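Local coordinates for bifunctional dTDP-4-dehydrorhamnose 3,5-epimerase/dTDP-4-dehydrorhamnose reductase (PDB 4QQR), which epimerises dTDP-4-keto-6-deoxy-glucose at C3' and C5' and then reduces the 4-keto product, yielding dTDP-L-rhamnose for plant carbohydrate biosynthesis, at residues Val84-Thr89 with Ser142-Thr147; Gly93-Ala98 with Ala149-Leu154; Asn179-Ile184 with Phe289-Asn294; Leu233-Asp238 with Ser285-Val290. All blocks are in the same frame, centred on the assembly; numbering follows the deposited sequence.

Contact 1 (Val84-Thr89 with Ser142-Thr147); sequences VETIRT and SFYSKT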
loop_
_atom_site.group_PDB
_atom_site.type_symbol
_atom_site.label_atom_id
_atom_site.label_comp_id
_atom_site.label_asym_id
_atom_site.label_seq_id
_atom_site.Cartn_x
_atom_site.Cartn_y
_atom_site.Cartn_z
ATOM N N VAL A 84 -1.255 -6.024 -10.945
ATOM C CA VAL A 84 -2.439 -5.191 -10.744
ATOM C C VAL A 84 -3.527 -6.030 -10.108
ATOM O O VAL A 84 -4.217 -5.579 -9.194
ATOM C CB VAL A 84 -2.954 -4.532 -12.063
ATOM C CG1 VAL A 84 -4.378 -4.030 -11.902
ATOM C CG2 VAL A 84 -2.044 -3.383 -12.482
ATOM N N GLU A 85 -3.643 -7.271 -10.566
ATOM C CA GLU A 85 -4.658 -8.174 -10.057
ATOM C C GLU A 85 -4.498 -8.408 -8.552
ATOM O O GLU A 85 -5.481 -8.507 -7.842
ATOM C CB GLU A 85 -4.675 -9.490 -10.842
ATOM N N THR A 86 -3.269 -8.461 -8.057
ATOM C CA THR A 86 -3.087 -8.670 -6.621
ATOM C C THR A 86 -3.320 -7.373 -5.839
ATOM O O THR A 86 -3.693 -7.392 -4.663
ATOM C CB THR A 86 -1.700 -9.240 -6.286
ATOM O OG1 THR A 86 -1.223 -10.018 -7.387
ATOM C CG2 THR A 86 -1.782 -10.131 -5.048
ATOM N N ILE A 87 -3.089 -6.243 -6.496
ATOM C CA ILE A 87 -3.282 -4.950 -5.857
ATOM C C ILE A 87 -4.764 -4.679 -5.640
ATOM O O ILE A 87 -5.159 -4.102 -4.628
ATOM C CB ILE A 87 -2.676 -3.807 -6.693
ATOM C CG1 ILE A 87 -1.149 -3.855 -6.634
ATOM C CG2 ILE A 87 -3.185 -2.463 -6.201
ATOM C CD1 ILE A 87 -0.473 -2.853 -7.542
ATOM N N ARG A 88 -5.581 -5.103 -6.596
ATOM C CA ARG A 88 -7.020 -4.886 -6.530
ATOM C C ARG A 88 -7.668 -5.701 -5.416
ATOM O O ARG A 88 -8.565 -5.219 -4.727
ATOM C CB ARG A 88 -7.672 -5.217 -7.872
ATOM C CG ARG A 88 -9.187 -5.105 -7.871
ATOM C CD ARG A 88 -9.797 -5.948 -8.976
ATOM N NE ARG A 88 -8.784 -6.437 -9.905
ATOM C CZ ARG A 88 -8.926 -6.454 -11.226
ATOM N NH1 ARG A 88 -10.046 -6.008 -11.779
ATOM N NH2 ARG A 88 -7.950 -6.917 -11.995
ATOM N N THR A 89 -7.213 -6.937 -5.244
ATOM C CA THR A 89 -7.776 -7.809 -4.237
ATOM C C THR A 89 -7.029 -7.804 -2.902
ATOM O O THR A 89 -7.666 -7.789 -1.852
ATOM C CB THR A 89 -8.022 -9.261 -4.761
ATOM O OG1 THR A 89 -8.078 -10.172 -3.652
ATOM C CG2 THR A 89 -6.931 -9.707 -5.657
ATOM N N SER A 142 11.152 -8.471 -3.873
ATOM C CA SER A 142 10.135 -8.868 -4.850
ATOM C C SER A 142 8.784 -8.157 -4.649
ATOM O O SER A 142 8.438 -7.740 -3.537
ATOM C CB SER A 142 9.957 -10.395 -4.869
ATOM O OG SER A 142 8.971 -10.833 -3.937
ATOM N N PHE A 143 8.031 -8.025 -5.736
ATOM C CA PHE A 143 6.727 -7.350 -5.713
ATOM C C PHE A 143 5.752 -7.912 -4.676
ATOM O O PHE A 143 5.196 -7.170 -3.861
ATOM C CB PHE A 143 6.069 -7.400 -7.089
ATOM C CG PHE A 143 4.616 -7.018 -7.076
ATOM C CD1 PHE A 143 4.239 -5.673 -7.093
ATOM C CD2 PHE A 143 3.617 -8.002 -7.035
ATOM C CE1 PHE A 143 2.902 -5.314 -7.075
ATOM C CE2 PHE A 143 2.277 -7.654 -7.023
ATOM C CZ PHE A 143 1.915 -6.302 -7.047
ATOM N N TYR A 144 5.535 -9.217 -4.728
ATOM C CA TYR A 144 4.614 -9.846 -3.804
ATOM C C TYR A 144 4.993 -9.491 -2.368
ATOM O O TYR A 144 4.152 -9.082 -1.572
ATOM C CB TYR A 144 4.573 -11.372 -4.002
ATOM C CG TYR A 144 3.436 -11.992 -3.236
ATOM C CD1 TYR A 144 2.129 -11.798 -3.649
ATOM C CD2 TYR A 144 3.661 -12.724 -2.078
ATOM C CE1 TYR A 144 1.079 -12.331 -2.947
ATOM C CE2 TYR A 144 2.616 -13.264 -1.362
ATOM C CZ TYR A 144 1.321 -13.059 -1.798
ATOM O OH TYR A 144 0.249 -13.588 -1.109
ATOM N N SER A 145 6.281 -9.610 -2.066
ATOM C CA SER A 145 6.806 -9.354 -0.728
ATOM C C SER A 145 6.622 -7.912 -0.250
ATOM O O SER A 145 6.223 -7.662 0.889
ATOM C CB SER A 145 8.283 -9.709 -0.689
ATOM O OG SER A 145 8.559 -10.353 0.527
ATOM N N LYS A 146 6.933 -6.964 -1.125
ATOM C CA LYS A 146 6.816 -5.562 -0.774
ATOM C C LYS A 146 5.338 -5.238 -0.559
ATOM O O LYS A 146 4.971 -4.532 0.383
ATOM C CB LYS A 146 7.419 -4.698 -1.881
ATOM C CG LYS A 146 7.970 -3.360 -1.411
ATOM C CD LYS A 146 8.567 -2.569 -2.580
ATOM C CE LYS A 146 9.327 -3.489 -3.548
ATOM N NZ LYS A 146 10.727 -3.050 -3.763
ATOM N N THR A 147 4.493 -5.797 -1.420
ATOM C CA THR A 147 3.063 -5.519 -1.380
ATOM C C THR A 147 2.396 -6.026 -0.098
ATOM O O THR A 147 1.637 -5.287 0.556
ATOM C CB THR A 147 2.353 -6.078 -2.621
ATOM O OG1 THR A 147 2.930 -5.496 -3.797
ATOM C CG2 THR A 147 0.885 -5.746 -2.588
#

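Contact 2 (Gly93-Ala98 with Ala149-Leu154); sequences GTLTLA and AMVEEL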
loop_
_atom_site.group_PDB
_atom_site.type_symbol
_atom_site.label_atom_id
_atom_site.label_comp_id
_atom_site.label_asym_id
_atom_site.label_seq_id
_atom_site.Cartn_x
_atom_site.Cartn_y
_atom_site.Cartn_z
ATOM N N GLY A 93 -8.966 -4.292 -1.957
ATOM C CA GLY A 93 -10.051 -5.093 -1.434
ATOM C C GLY A 93 -9.921 -5.430 0.044
ATOM O O GLY A 93 -10.901 -5.340 0.781
ATOM N N THR A 94 -8.725 -5.830 0.474
ATOM C CA THR A 94 -8.465 -6.095 1.887
ATOM C C THR A 94 -8.620 -4.823 2.739
ATOM O O THR A 94 -9.175 -4.857 3.852
ATOM C CB THR A 94 -7.043 -6.628 2.097
ATOM O OG1 THR A 94 -6.735 -7.581 1.081
ATOM C CG2 THR A 94 -6.910 -7.291 3.437
ATOM N N LEU A 95 -8.103 -3.707 2.231
ATOM C CA LEU A 95 -8.240 -2.451 2.949
ATOM C C LEU A 95 -9.720 -2.032 3.022
ATOM O O LEU A 95 -10.182 -1.587 4.076
ATOM C CB LEU A 95 -7.372 -1.349 2.326
ATOM C CG LEU A 95 -5.927 -1.138 2.812
ATOM C CD1 LEU A 95 -5.723 -1.643 4.219
ATOM C CD2 LEU A 95 -4.928 -1.766 1.901
ATOM N N THR A 96 -10.459 -2.190 1.915
ATOM C CA THR A 96 -11.902 -1.910 1.888
ATOM C C THR A 96 -12.667 -2.768 2.884
ATOM O O THR A 96 -13.534 -2.265 3.615
ATOM C CB THR A 96 -12.514 -2.091 0.485
ATOM O OG1 THR A 96 -12.078 -1.023 -0.364
ATOM C CG2 THR A 96 -14.027 -2.052 0.550
ATOM N N LEU A 97 -12.333 -4.058 2.928
ATOM C CA LEU A 97 -12.952 -4.991 3.887
ATOM C C LEU A 97 -12.647 -4.604 5.336
ATOM O O LEU A 97 -13.539 -4.592 6.171
ATOM C CB LEU A 97 -12.543 -6.445 3.608
ATOM C CG LEU A 97 -13.099 -7.501 4.570
ATOM C CD1 LEU A 97 -14.593 -7.678 4.442
ATOM C CD2 LEU A 97 -12.427 -8.811 4.359
ATOM N N ALA A 98 -11.393 -4.275 5.628
ATOM C CA ALA A 98 -11.007 -3.859 6.980
ATOM C C ALA A 98 -11.787 -2.629 7.440
ATOM O O ALA A 98 -12.168 -2.515 8.594
ATOM C CB ALA A 98 -9.524 -3.575 7.029
ATOM N N ALA A 149 3.850 -6.697 2.731
ATOM C CA ALA A 149 4.355 -5.830 3.795
ATOM C C ALA A 149 3.571 -4.507 3.906
ATOM O O ALA A 149 3.150 -4.139 5.005
ATOM C CB ALA A 149 5.844 -5.562 3.637
ATOM N N MET A 150 3.391 -3.807 2.778
ATOM C CA MET A 150 2.576 -2.581 2.708
ATOM C C MET A 150 1.200 -2.724 3.354
ATOM O O MET A 150 0.843 -1.945 4.252
ATOM C CB MET A 150 2.380 -2.115 1.259
ATOM C CG MET A 150 3.666 -1.763 0.520
ATOM S SD MET A 150 3.367 -1.012 -1.093
ATOM C CE MET A 150 4.989 -0.340 -1.472
ATOM N N VAL A 151 0.430 -3.713 2.893
ATOM C CA VAL A 151 -0.898 -3.980 3.459
ATOM C C VAL A 151 -0.799 -4.270 4.939
ATOM O O VAL A 151 -1.559 -3.700 5.728
ATOM C CB VAL A 151 -1.642 -5.145 2.757
ATOM C CG1 VAL A 151 -2.926 -5.481 3.500
ATOM C CG2 VAL A 151 -1.945 -4.776 1.318
ATOM N N GLU A 152 0.144 -5.127 5.327
ATOM C CA GLU A 152 0.290 -5.442 6.741
ATOM C C GLU A 152 0.567 -4.193 7.567
ATOM O O GLU A 152 -0.019 -4.013 8.627
ATOM C CB GLU A 152 1.377 -6.478 7.010
ATOM C CG GLU A 152 1.463 -6.786 8.496
ATOM C CD GLU A 152 2.561 -7.770 8.863
ATOM O OE1 GLU A 152 2.253 -8.988 8.988
ATOM O OE2 GLU A 152 3.723 -7.320 9.063
ATOM N N GLU A 153 1.456 -3.336 7.088
ATOM C CA GLU A 153 1.752 -2.110 7.807
ATOM C C GLU A 153 0.501 -1.227 7.916
ATOM O O GLU A 153 0.203 -0.688 8.980
ATOM C CB GLU A 153 2.899 -1.345 7.138
ATOM C CG GLU A 153 3.205 0.013 7.783
ATOM C CD GLU A 153 4.276 -0.048 8.868
ATOM O OE1 GLU A 153 4.734 -1.169 9.220
ATOM O OE2 GLU A 153 4.676 1.038 9.365
ATOM N N LEU A 154 -0.232 -1.099 6.816
ATOM C CA LEU A 154 -1.480 -0.337 6.808
ATOM C C LEU A 154 -2.529 -0.901 7.763
ATOM O O LEU A 154 -3.190 -0.149 8.488
ATOM C CB LEU A 154 -2.048 -0.246 5.393
ATOM C CG LEU A 154 -1.157 0.560 4.455
ATOM C CD1 LEU A 154 -1.574 0.373 3.010
ATOM C CD2 LEU A 154 -1.176 2.029 4.873
#

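Contact 3 (Asn179-Ile184 with Phe289-Asn294); sequences NFITKI and FVFEPN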
loop_
_atom_site.group_PDB
_atom_site.type_symbol
_atom_site.label_atom_id
_atom_site.label_comp_id
_atom_site.label_asym_id
_atom_site.label_seq_id
_atom_site.Cartn_x
_atom_site.Cartn_y
_atom_site.Cartn_z
ATOM N N ASN A 179 -0.087 -28.020 -0.442
ATOM C CA ASN A 179 0.616 -28.491 0.742
ATOM C C ASN A 179 2.130 -28.439 0.560
ATOM O O ASN A 179 2.657 -28.947 -0.422
ATOM C CB ASN A 179 0.129 -29.909 1.083
ATOM C CG ASN A 179 0.549 -30.373 2.472
ATOM O OD1 ASN A 179 1.663 -30.096 2.937
ATOM N ND2 ASN A 179 -0.344 -31.099 3.139
ATOM N N PHE A 180 2.829 -27.816 1.503
ATOM C CA PHE A 180 4.259 -27.603 1.338
ATOM C C PHE A 180 5.011 -28.919 1.289
ATOM O O PHE A 180 5.961 -29.060 0.518
ATOM C CB PHE A 180 4.837 -26.720 2.437
ATOM C CG PHE A 180 6.324 -26.499 2.308
ATOM C CD1 PHE A 180 6.821 -25.527 1.463
ATOM C CD2 PHE A 180 7.223 -27.271 3.025
ATOM C CE1 PHE A 180 8.186 -25.322 1.337
ATOM C CE2 PHE A 180 8.586 -27.071 2.900
ATOM C CZ PHE A 180 9.067 -26.091 2.055
ATOM N N ILE A 181 4.580 -29.868 2.116
ATOM C CA ILE A 181 5.147 -31.213 2.120
ATOM C C ILE A 181 5.099 -31.861 0.735
ATOM O O ILE A 181 6.139 -32.267 0.204
ATOM C CB ILE A 181 4.411 -32.145 3.110
ATOM C CG1 ILE A 181 4.514 -31.615 4.545
ATOM C CG2 ILE A 181 4.976 -33.556 3.044
ATOM C CD1 ILE A 181 3.796 -32.486 5.548
ATOM N N THR A 182 3.908 -31.955 0.144
ATOM C CA THR A 182 3.806 -32.635 -1.146
ATOM C C THR A 182 4.526 -31.916 -2.296
ATOM O O THR A 182 4.965 -32.574 -3.241
ATOM C CB THR A 182 2.367 -32.971 -1.549
ATOM O OG1 THR A 182 2.015 -32.231 -2.724
ATOM C CG2 THR A 182 1.424 -32.678 -0.419
ATOM N N LYS A 183 4.648 -30.591 -2.216
ATOM C CA LYS A 183 5.512 -29.862 -3.134
ATOM C C LYS A 183 6.900 -30.468 -3.060
ATOM O O LYS A 183 7.388 -31.058 -4.021
ATOM C CB LYS A 183 5.616 -28.382 -2.745
ATOM C CG LYS A 183 4.410 -27.517 -3.085
ATOM C CD LYS A 183 4.688 -26.068 -2.728
ATOM C CE LYS A 183 3.549 -25.169 -3.144
ATOM N NZ LYS A 183 3.919 -23.730 -2.959
ATOM N N ILE A 184 7.515 -30.316 -1.892
ATOM C CA ILE A 184 8.869 -30.777 -1.618
ATOM C C ILE A 184 9.065 -32.275 -1.848
ATOM O O ILE A 184 10.101 -32.694 -2.348
ATOM C CB ILE A 184 9.260 -30.406 -0.187
ATOM C CG1 ILE A 184 9.164 -28.896 -0.041
ATOM C CG2 ILE A 184 10.652 -30.865 0.144
ATOM C CD1 ILE A 184 9.874 -28.159 -1.140
ATOM N N PHE A 289 -0.230 -34.461 13.817
ATOM C CA PHE A 289 -1.333 -34.007 12.974
ATOM C C PHE A 289 -1.207 -34.457 11.543
ATOM O O PHE A 289 -2.213 -34.569 10.833
ATOM C CB PHE A 289 -1.458 -32.483 12.995
ATOM C CG PHE A 289 -1.938 -31.934 14.298
ATOM C CD1 PHE A 289 -3.298 -31.877 14.575
ATOM C CD2 PHE A 289 -1.036 -31.475 15.245
ATOM C CE1 PHE A 289 -3.743 -31.370 15.773
ATOM C CE2 PHE A 289 -1.473 -30.965 16.445
ATOM C CZ PHE A 289 -2.822 -30.908 16.716
ATOM N N VAL A 290 0.026 -34.695 11.108
ATOM C CA VAL A 290 0.257 -34.940 9.690
ATOM C C VAL A 290 0.681 -36.374 9.397
ATOM O O VAL A 290 -0.002 -37.079 8.658
ATOM C CB VAL A 290 1.248 -33.921 9.082
ATOM C CG1 VAL A 290 1.472 -34.213 7.613
ATOM C CG2 VAL A 290 0.711 -32.504 9.271
ATOM N N PHE A 291 1.782 -36.809 10.001
ATOM C CA PHE A 291 2.391 -38.095 9.660
ATOM C C PHE A 291 1.769 -39.352 10.312
ATOM O O PHE A 291 1.523 -40.342 9.622
ATOM C CB PHE A 291 3.897 -38.037 9.902
ATOM C CG PHE A 291 4.620 -37.089 8.979
ATOM C CD1 PHE A 291 4.684 -37.344 7.617
ATOM C CD2 PHE A 291 5.245 -35.950 9.472
ATOM C CE1 PHE A 291 5.354 -36.476 6.764
ATOM C CE2 PHE A 291 5.920 -35.084 8.617
ATOM C CZ PHE A 291 5.966 -35.347 7.263
ATOM N N GLU A 292 1.527 -39.324 11.622
ATOM C CA GLU A 292 0.906 -40.471 12.302
ATOM C C GLU A 292 -0.493 -40.874 11.795
ATOM O O GLU A 292 -0.771 -42.067 11.665
ATOM C CB GLU A 292 0.893 -40.303 13.825
ATOM C CG GLU A 292 2.181 -40.725 14.494
ATOM C CD GLU A 292 2.143 -40.516 15.998
ATOM O OE1 GLU A 292 1.106 -40.013 16.486
ATOM O OE2 GLU A 292 3.142 -40.843 16.691
ATOM N N PRO A 293 -1.381 -39.898 11.510
ATOM C CA PRO A 293 -2.669 -40.346 10.959
ATOM C C PRO A 293 -2.606 -40.543 9.440
ATOM O O PRO A 293 -3.622 -40.476 8.750
ATOM C CB PRO A 293 -3.622 -39.200 11.315
ATOM C CG PRO A 293 -2.743 -37.982 11.324
ATOM C CD PRO A 293 -1.371 -38.448 11.784
ATOM N N ASN A 294 -1.406 -40.782 8.929
ATOM C CA ASN A 294 -1.229 -41.113 7.529
ATOM C C ASN A 294 -0.313 -42.332 7.300
ATOM O O ASN A 294 0.163 -42.546 6.185
ATOM C CB ASN A 294 -0.721 -39.889 6.761
ATOM C CG ASN A 294 -1.849 -39.061 6.173
ATOM O OD1 ASN A 294 -3.025 -39.362 6.375
ATOM N ND2 ASN A 294 -1.498 -38.014 5.442
#

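Contact 4 (Leu233-Asp238 with Ser285-Val290); sequences LEMYRD and SLIKFV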
loop_
_atom_site.group_PDB
_atom_site.type_symbol
_atom_site.label_atom_id
_atom_site.label_comp_id
_atom_site.label_asym_id
_atom_site.label_seq_id
_atom_site.Cartn_x
_atom_site.Cartn_y
_atom_site.Cartn_z
ATOM N N LEU A 233 11.401 -34.472 4.744
ATOM C CA LEU A 233 11.490 -35.592 3.803
ATOM C C LEU A 233 11.799 -36.909 4.513
ATOM O O LEU A 233 11.275 -37.959 4.134
ATOM C CB LEU A 233 12.523 -35.310 2.693
ATOM C CG LEU A 233 12.087 -34.736 1.325
ATOM C CD1 LEU A 233 10.692 -34.137 1.348
ATOM C CD2 LEU A 233 13.076 -33.711 0.777
ATOM N N GLU A 234 12.646 -36.849 5.544
ATOM C CA GLU A 234 12.972 -38.039 6.329
ATOM C C GLU A 234 11.709 -38.574 6.988
ATOM O O GLU A 234 11.465 -39.777 6.985
ATOM C CB GLU A 234 14.025 -37.734 7.402
ATOM C CG GLU A 234 15.414 -37.444 6.883
ATOM C CD GLU A 234 16.177 -36.520 7.805
ATOM O OE1 GLU A 234 17.271 -36.058 7.418
ATOM O OE2 GLU A 234 15.677 -36.236 8.921
ATOM N N MET A 235 10.903 -37.675 7.541
ATOM C CA MET A 235 9.616 -38.062 8.110
ATOM C C MET A 235 8.644 -38.577 7.056
ATOM O O MET A 235 7.844 -39.470 7.322
ATOM C CB MET A 235 8.983 -36.900 8.867
ATOM C CG MET A 235 9.816 -36.414 10.025
ATOM S SD MET A 235 8.932 -35.147 10.943
ATOM C CE MET A 235 10.180 -34.687 12.135
ATOM N N TYR A 236 8.704 -38.015 5.861
ATOM C CA TYR A 236 7.894 -38.524 4.766
ATOM C C TYR A 236 8.252 -39.982 4.517
ATOM O O TYR A 236 7.378 -40.848 4.410
ATOM C CB TYR A 236 8.145 -37.709 3.493
ATOM C CG TYR A 236 7.183 -38.049 2.384
ATOM C CD1 TYR A 236 5.873 -37.582 2.415
ATOM C CD2 TYR A 236 7.574 -38.850 1.313
ATOM C CE1 TYR A 236 4.986 -37.886 1.415
ATOM C CE2 TYR A 236 6.681 -39.169 0.300
ATOM C CZ TYR A 236 5.391 -38.677 0.357
ATOM O OH TYR A 236 4.485 -38.987 -0.636
ATOM N N ARG A 237 9.560 -40.227 4.449
ATOM C CA ARG A 237 10.127 -41.532 4.146
ATOM C C ARG A 237 9.746 -42.587 5.164
ATOM O O ARG A 237 9.327 -43.675 4.789
ATOM C CB ARG A 237 11.651 -41.436 4.033
ATOM C CG ARG A 237 12.340 -42.769 3.788
ATOM C CD ARG A 237 13.794 -42.712 4.249
ATOM N NE ARG A 237 13.892 -42.238 5.628
ATOM C CZ ARG A 237 14.947 -41.600 6.130
ATOM N NH1 ARG A 237 16.004 -41.355 5.365
ATOM N NH2 ARG A 237 14.943 -41.202 7.401
ATOM N N ASP A 238 9.882 -42.282 6.450
ATOM C CA ASP A 238 9.676 -43.324 7.456
ATOM C C ASP A 238 8.210 -43.519 7.752
ATOM O O ASP A 238 7.806 -44.546 8.306
ATOM C CB ASP A 238 10.420 -43.030 8.767
ATOM C CG ASP A 238 11.893 -42.761 8.567
ATOM O OD1 ASP A 238 12.480 -43.291 7.599
ATOM O OD2 ASP A 238 12.447 -41.996 9.386
ATOM N N SER A 285 4.100 -31.376 16.172
ATOM C CA SER A 285 2.835 -31.061 15.502
ATOM C C SER A 285 2.747 -31.770 14.157
ATOM O O SER A 285 1.689 -32.285 13.788
ATOM C CB SER A 285 2.674 -29.549 15.325
ATOM O OG SER A 285 1.416 -29.211 14.774
ATOM N N LEU A 286 3.860 -31.787 13.428
ATOM C CA LEU A 286 3.987 -32.609 12.226
ATOM C C LEU A 286 3.684 -34.089 12.502
ATOM O O LEU A 286 2.869 -34.689 11.796
ATOM C CB LEU A 286 5.384 -32.470 11.614
ATOM C CG LEU A 286 5.649 -31.213 10.792
ATOM C CD1 LEU A 286 7.129 -30.994 10.622
ATOM C CD2 LEU A 286 4.970 -31.338 9.446
ATOM N N ILE A 287 4.334 -34.669 13.513
ATOM C CA ILE A 287 4.102 -36.073 13.859
ATOM C C ILE A 287 2.636 -36.363 14.166
ATOM O O ILE A 287 2.039 -37.285 13.609
ATOM C CB ILE A 287 4.961 -36.545 15.077
ATOM C CG1 ILE A 287 6.441 -36.658 14.697
ATOM C CG2 ILE A 287 4.452 -37.872 15.605
ATOM C CD1 ILE A 287 6.674 -37.318 13.346
ATOM N N LYS A 288 2.064 -35.555 15.051
ATOM C CA LYS A 288 0.745 -35.813 15.595
ATOM C C LYS A 288 -0.387 -35.510 14.616
ATOM O O LYS A 288 -1.391 -36.228 14.578
ATOM C CB LYS A 288 0.552 -35.022 16.889
ATOM C CG LYS A 288 -0.894 -34.903 17.314
ATOM C CD LYS A 288 -1.058 -34.029 18.538
ATOM C CE LYS A 288 -2.482 -34.139 19.078
ATOM N NZ LYS A 288 -2.865 -35.580 19.293
ATOM N N PHE A 289 -0.230 -34.461 13.817
ATOM C CA PHE A 289 -1.333 -34.007 12.974
ATOM C C PHE A 289 -1.207 -34.457 11.543
ATOM O O PHE A 289 -2.213 -34.569 10.833
ATOM C CB PHE A 289 -1.458 -32.483 12.995
ATOM C CG PHE A 289 -1.938 -31.934 14.298
ATOM C CD1 PHE A 289 -3.298 -31.877 14.575
ATOM C CD2 PHE A 289 -1.036 -31.475 15.245
ATOM C CE1 PHE A 289 -3.743 -31.370 15.773
ATOM C CE2 PHE A 289 -1.473 -30.965 16.445
ATOM C CZ PHE A 289 -2.822 -30.908 16.716
ATOM N N VAL A 290 0.026 -34.695 11.108
ATOM C CA VAL A 290 0.257 -34.940 9.690
ATOM C C VAL A 290 0.681 -36.374 9.397
ATOM O O VAL A 290 -0.002 -37.079 8.658
ATOM C CB VAL A 290 1.248 -33.921 9.082
ATOM C CG1 VAL A 290 1.472 -34.213 7.613
ATOM C CG2 VAL A 290 0.711 -32.504 9.271
#

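Contact 1 (Val84-Thr89 with Ser142-Thr147)
Helices 84-89 and 143-147 run side by side in nearly the same direction, 18° apart, with short axes 11.2 Å apart at closest approach. The CA of Thr-86 stands 8.3 Å from the CA of Tyr-144. Two rings from the second helix reach across, and each is met at its edge. Phe-143 has CG anti to its backbone N (chi1 167°), which swings the ring toward the first helix; its CZ touches Ile-87 CG1 at 3.9 Å, CG1 lying in the ring plane and the two side chains crossing at about a right angle. Thr-86 sets its methyl CG2 4.2 Å from Tyr-144 CE1, again near the ring plane, while its OG1 turns back to bond to the carbonyl of His-82. Tyr-144 opens the YxxxK sequence motif of the short-chain dehydrogenase/reductase (SDR) family, whose Rossmann fold carries both helices, and its side chain lies about 4 Å from that of Val-70, part of the probable NADPH site, and about 7 Å from a bound zinc ion. One face of the Phe-143 ring carries Thr-147 OG1, offset toward the rim. That hydroxyl donates to Phe-143 O at 2.8 Å from 42° out of the carbonyl plane, and Thr-147 N donates to the same oxygen, giving the carbonyl two partners. Trp-78 also meets the Phe-143 ring, while Ile-87 packs on Tyr-158 of the second subunit and Phe-143 on Asn-157 of the second subunit.

Contact 2 (Gly93-Ala98 with Ala149-Leu154)
Leu-95 meets Val-151 and Leu-154 where two near-parallel helices of the SDR fold, 93-98 and 149-154, lie together; as in relatives of this family, the pair probably contributes to a four-helix bundle with its copy in the second subunit. The short axes come within 10.8 Å at an angle of 13°. Across the helices the interaction is apolar. Leu-154 takes both methyls of Leu-95, CD1 of Leu-95 on CB of Leu-154 and CD2 of Leu-95 on CD1 of Leu-154, each at 4.1 Å, with the two side chains crossing at about a right angle. Leu-95 CD2 also reaches Val-151 CG2, at 4.3 Å. Thr-94 offers only its methyl to the other helix. Packing against the second subunit continues the apolar layer: Leu-95 rests on Ile-87 and Leu-154 on Met-150, both of that subunit. No polar bond crosses between the helices. Thr-94 OG1 lies within bonding distance of the carbonyls of Asn-90 and Thr-89 in its own helix, Asn-90 O being the stronger partner, and Glu-152, on another side of its helix, forms a salt bridge with Arg-165. With the hydroxyl held in this way, the methyl CG2 of Thr-94 comes to lie 4.4 Å from Val-151 CG1.

Contact 3 (Asn179-Ile184 with Phe289-Asn294)
Ile-181 turns CG1 beside its backbone N (chi1 -61°) and keeps the rest of the chain extended (chi2 179°), a shape that carries CD1 out to Val-290 and Phe-291. Val-290 answers with CG1 anti to its own N (chi1 180°), and the two branches meet tip to tip, Ile-181 CD1 lying 3.6 Å from Val-290 CG1. Ile-181 and Phe-291 approach from opposite directions, Phe-291 CZ lying 4.0 Å from Ile-181 CD1, which comes obliquely to the ring. A single methyl thus fills the corner between an aliphatic branch and an aromatic end, all three residues being buried and no hydrogen bond crossing between the segments. The isoleucine sits in the first turn of its helix, where Asn-179 is the N-cap: Asn-179 OD1 accepts from Ile-181 N at 3.0 Å. The other end of that amide, ND2, is bonded to the carbonyls of Ser-171 and Asp-173, fixing the cap against the preceding loop. Asn-294 ND2 likewise reaches Ser-172 O, so both segments are tied to the same loop. Helix 180-186 follows the loop after strand 161-166 of the large parallel sheet and meets helix 282-291 toward its C-terminal part; helix 229-239 closes one flank, with Ile-184 against Leu-233 and Phe-291 against Met-235.

Contact 4 (Leu233-Asp238 with Ser285-Val290)
Met-235 SD makes the bridge to the second helix, lying 3.9 Å from Ile-287 CD1 and, more loosely, 4.5 Å from Leu-286 CB. The sulfur thus rests against two successive residues of helix 285-290, with the Met-235 and Ile-287 side chains crossing at about a right angle. The Met-235 side chain starts with CG beside the backbone N (chi1 -61°) and then runs extended, which carries SD to the second helix, the CA atoms of Met-235 and Ile-287 being 8.2 Å apart. Ile-287 bends its chain so that CD1, rather than CB, comes toward the sulfur. The contact joins helices 229-239 and 282-291 in the C-terminal part of the chain, the region that in extended SDR enzymes, and probably here, forms much of the substrate-binding lobe beside the Rossmann sheet. Helix 285-290 has a wider pi-type turn at 286-290, a span that includes both residues touching Met-235. Phe-291, just past the segment, also packs on Leu-286. Ser-285, at the start of the segment, is fixed by a hydrogen bond from its OG to Glu-202 OE1. Farther out on the first helix, Arg-237 holds Asp-238 side-on in a salt bridge, NE of Arg-237 lying 2.6 Å from OD1 of Asp-238 and 38° out of the carboxylate plane, and NH2 of Arg-237 reaching OD2 of Asp-238 at 3.3 Å on the syn side.

Contacts 1 and 2 are successive stages of one helix pair, 80-103 with 143-155, their centres 11 Å apart; both touch the second subunit. Contact 1 is partly buried and aromatic, close to a zinc ion and the probable cofactor site, whereas contact 2 is buried and aliphatic. Contacts 3 and 4 lie on the opposite side of the chain's centre and share helix 282-291, which receives helix 180-186 in one and helix 229-239 in the other. Contact 3 is buried and aliphatic-aromatic; contact 4 is more peripheral and rests on a sulfur. None has a hydrogen bond between its segments, and no other subunit touches contacts 3 and 4.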